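Local coordinates for ribosome biogenesis Nep1 RNA methyltransferase (Archaeoglobus fulgidus, PDB 3O7B), which probably methylates N1 of a specific pseudouridine in 16S ribosomal RNA, using S-adenosyl-L-methionine, during ribosome biogenesis, at residues Leu78-Lys83 and Thr111-Ile116. Numbering follows the deposited sequence.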
ATOM      1  N   LEU A  78      25.308  10.495  -2.817  1.00 25.53           N
ATOM      2  CA  LEU A  78      24.276  11.396  -2.299  1.00 24.40           C
ATOM      3  C   LEU A  78      24.344  11.573  -0.781  1.00 23.85           C
ATOM      4  O   LEU A  78      24.631  10.621  -0.064  1.00 23.67           O
ATOM      5  CB  LEU A  78      22.877  10.896  -2.693  1.00 23.99           C
ATOM      6  CG  LEU A  78      22.491  10.879  -4.172  1.00 23.27           C
ATOM      7  CD1 LEU A  78      21.028  10.438  -4.257  1.00 21.69           C
ATOM      8  CD2 LEU A  78      22.667  12.243  -4.827  1.00 23.53           C
ATOM      9  N   GLU A  79      24.063  12.784  -0.304  1.00 23.58           N
ATOM     10  CA  GLU A  79      23.888  13.037   1.130  1.00 23.75           C
ATOM     11  C   GLU A  79      22.561  12.458   1.620  1.00 22.82           C
ATOM     12  O   GLU A  79      21.627  12.303   0.829  1.00 21.92           O
ATOM     13  CB  GLU A  79      23.945  14.542   1.434  1.00 24.82           C
ATOM     14  CG  GLU A  79      25.272  15.210   1.067  1.00 28.94           C
ATOM     15  CD  GLU A  79      26.450  14.694   1.884  1.00 34.36           C
ATOM     16  OE1 GLU A  79      26.302  14.503   3.117  1.00 36.90           O
ATOM     17  OE2 GLU A  79      27.532  14.487   1.292  1.00 37.82           O
ATOM     18  N   PHE A  80      22.485  12.166   2.916  1.00 21.87           N
ATOM     19  CA  PHE A  80      21.327  11.504   3.546  1.00 21.35           C
ATOM     20  C   PHE A  80      20.701  10.409   2.669  1.00 20.49           C
ATOM     21  O   PHE A  80      19.464  10.302   2.552  1.00 19.91           O
ATOM     22  CB  PHE A  80      20.284  12.511   4.091  1.00 21.92           C
ATOM     23  CG  PHE A  80      19.793  13.536   3.082  1.00 22.61           C
ATOM     24  CD1 PHE A  80      18.629  13.315   2.341  1.00 23.06           C
ATOM     25  CD2 PHE A  80      20.456  14.761   2.925  1.00 24.15           C
ATOM     26  CE1 PHE A  80      18.160  14.269   1.416  1.00 24.36           C
ATOM     27  CE2 PHE A  80      19.999  15.713   2.008  1.00 24.52           C
ATOM     28  CZ  PHE A  80      18.851  15.468   1.254  1.00 24.25           C
ATOM     29  N   ARG A  81      21.563   9.582   2.086  1.00 19.78           N
ATOM     30  CA  ARG A  81      21.138   8.641   1.063  1.00 19.90           C
ATOM     31  C   ARG A  81      20.141   7.625   1.608  1.00 19.39           C
ATOM     32  O   ARG A  81      19.248   7.174   0.874  1.00 19.50           O
ATOM     33  CB  ARG A  81      22.330   7.944   0.392  1.00 20.25           C
ATOM     34  CG  ARG A  81      21.929   7.036  -0.801  1.00 21.55           C
ATOM     35  CD  ARG A  81      21.937   5.598  -0.344  1.00 23.69           C
ATOM     36  NE  ARG A  81      21.479   4.617  -1.332  1.00 23.28           N
ATOM     37  CZ  ARG A  81      20.229   4.171  -1.432  1.00 22.49           C
ATOM     38  NH1 ARG A  81      19.264   4.658  -0.651  1.00 20.77           N
ATOM     39  NH2 ARG A  81      19.945   3.237  -2.326  1.00 22.41           N
ATOM     40  N   GLU A  82      20.261   7.292   2.892  1.00 19.32           N
ATOM     41  CA  GLU A  82      19.367   6.310   3.503  1.00 19.31           C
ATOM     42  C   GLU A  82      17.893   6.743   3.446  1.00 18.57           C
ATOM     43  O   GLU A  82      17.004   5.894   3.490  1.00 19.24           O
ATOM     44  CB  GLU A  82      19.803   5.984   4.944  1.00 20.33           C
ATOM     45  CG  GLU A  82      19.547   7.071   5.984  1.00 23.63           C
ATOM     46  CD  GLU A  82      20.588   8.188   5.968  1.00 28.17           C
ATOM     47  OE1 GLU A  82      21.591   8.088   5.217  1.00 30.01           O
ATOM     48  OE2 GLU A  82      20.401   9.166   6.726  1.00 31.83           O
ATOM     49  N   LYS A  83      17.642   8.046   3.318  1.00 17.10           N
ATOM     50  CA  LYS A  83      16.263   8.556   3.238  1.00 16.31           C
ATOM     51  C   LYS A  83      15.689   8.597   1.824  1.00 15.77           C
ATOM     52  O   LYS A  83      14.488   8.826   1.656  1.00 16.10           O
ATOM     53  CB  LYS A  83      16.185   9.980   3.806  1.00 16.66           C
ATOM     54  CG  LYS A  83      16.404  10.048   5.300  1.00 19.10           C
ATOM     55  CD  LYS A  83      16.135  11.448   5.809  1.00 20.69           C
ATOM     56  CE  LYS A  83      16.088  11.463   7.321  1.00 23.61           C
ATOM     57  NZ  LYS A  83      15.863  12.842   7.857  1.00 22.92           N
ATOM     58  N   THR A 111       8.193  17.130   1.280  1.00 13.26           N
ATOM     59  CA  THR A 111       9.257  16.286   0.745  1.00 14.66           C
ATOM     60  C   THR A 111      10.571  16.475   1.513  1.00 15.63           C
ATOM     61  O   THR A 111      10.721  17.441   2.290  1.00 15.72           O
ATOM     62  CB  THR A 111       9.521  16.537  -0.742  1.00 14.61           C
ATOM     63  OG1 THR A 111      10.189  17.801  -0.873  1.00 15.44           O
ATOM     64  CG2 THR A 111       8.230  16.557  -1.539  1.00 16.20           C
ATOM     65  N   LEU A 112      11.515  15.565   1.273  1.00 16.49           N
ATOM     66  CA  LEU A 112      12.859  15.640   1.863  1.00 18.43           C
ATOM     67  C   LEU A 112      13.552  16.950   1.578  1.00 19.57           C
ATOM     68  O   LEU A 112      14.445  17.339   2.335  1.00 21.16           O
ATOM     69  CB  LEU A 112      13.749  14.541   1.301  1.00 20.09           C
ATOM     70  CG  LEU A 112      13.557  13.154   1.864  1.00 22.27           C
ATOM     71  CD1 LEU A 112      14.320  12.168   0.991  1.00 22.56           C
ATOM     72  CD2 LEU A 112      14.054  13.113   3.304  1.00 24.04           C
ATOM     73  N   ASN A 113      13.182  17.586   0.473  1.00 19.42           N
ATOM     74  CA  ASN A 113      13.793  18.853   0.059  1.00 19.90           C
ATOM     75  C   ASN A 113      13.005  20.076   0.516  1.00 19.94           C
ATOM     76  O   ASN A 113      13.329  21.211   0.137  1.00 21.13           O
ATOM     77  CB  ASN A 113      14.034  18.852  -1.454  1.00 20.42           C
ATOM     78  CG  ASN A 113      15.040  17.788  -1.874  1.00 23.34           C
ATOM     79  OD1 ASN A 113      14.813  17.036  -2.832  1.00 27.81           O
ATOM     80  ND2 ASN A 113      16.152  17.700  -1.141  1.00 25.22           N
ATOM     81  N   GLY A 114      11.976  19.846   1.329  1.00 18.63           N
ATOM     82  CA  GLY A 114      11.193  20.916   1.949  1.00 18.25           C
ATOM     83  C   GLY A 114      10.028  21.467   1.148  1.00 18.33           C
ATOM     84  O   GLY A 114       9.377  22.439   1.567  1.00 18.08           O
ATOM     85  N   GLU A 115       9.741  20.849   0.001  1.00 17.07           N
ATOM     86  CA  GLU A 115       8.615  21.286  -0.820  1.00 17.12           C
ATOM     87  C   GLU A 115       7.306  20.823  -0.188  1.00 15.55           C
ATOM     88  O   GLU A 115       7.282  19.795   0.503  1.00 15.05           O
ATOM     89  CB  GLU A 115       8.720  20.725  -2.231  1.00 17.96           C
ATOM     90  CG  GLU A 115       9.971  21.144  -2.955  1.00 22.70           C
ATOM     91  CD  GLU A 115      10.516  20.044  -3.826  1.00 28.92           C
ATOM     92  OE1 GLU A 115      10.676  18.895  -3.328  1.00 29.74           O
ATOM     93  OE2 GLU A 115      10.796  20.322  -5.010  1.00 29.94           O
ATOM     94  N   ILE A 116       6.236  21.573  -0.418  1.00 14.74           N
ATOM     95  CA  ILE A 116       4.925  21.290   0.122  1.00 13.82           C
ATOM     96  C   ILE A 116       3.982  20.985  -1.047  1.00 13.79           C
ATOM     97  O   ILE A 116       3.810  21.820  -1.940  1.00 13.94           O
ATOM     98  CB  ILE A 116       4.385  22.487   0.966  1.00 14.53           C
ATOM     99  CG1 ILE A 116       5.272  22.749   2.206  1.00 14.53           C
ATOM    100  CG2 ILE A 116       2.958  22.254   1.382  1.00 16.17           C
ATOM    101  CD1 ILE A 116       5.399  21.559   3.152  1.00 15.82           C
TER
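The ring of F80 meets 111-116 at its edge: the CD1 methyl of L112 and the amide end of N113 both lie near the ring plane, and neither side chain covers a face. Outside the two segments, F202 pairs with it edge-to-face. The edge contact is loose, F80 CE1 standing 4.4 Å from L112 CD1. K83 is closer: L112 CD1 approaches the backbone K83 O at 3.4 Å, while L112 CD2 rests 3.7 Å from K83 CD. Chi1 (-78°) sets CG of L112 beside the backbone N, and chi2 (169°) then directs CD1 toward the K83 carbonyl and CD2 toward the lysine chain. An alanine here would lose both methyls and is likely to leave the K83 chain and the F80 edge without their apolar neighbour.

L112 sits in a type I turn with a G1 bulge, G114 supplying the positive phi, that joins strands 105-111 and 116-119. Backbone bonds G114 N to T111 O and T111 N to E115 O close it. T111 OG1 adds to them, accepting from N113 N at 3.3 Å as an ST turn and from E115 N at 3.2 Å, and donating to the anti lone pair of E115 OE1 at 2.7 Å.

No hydrogen bond crosses the contact, which rests on mostly apolar van der Waals packing, with one methyl against a carbonyl oxygen. S36 OG bonds K83 O; K83 NZ has a salt bridge to E34. The hairpin turn thus packs against a lysine whose side chain lies about 5 Å from G199, which binds S-adenosyl-L-methionine.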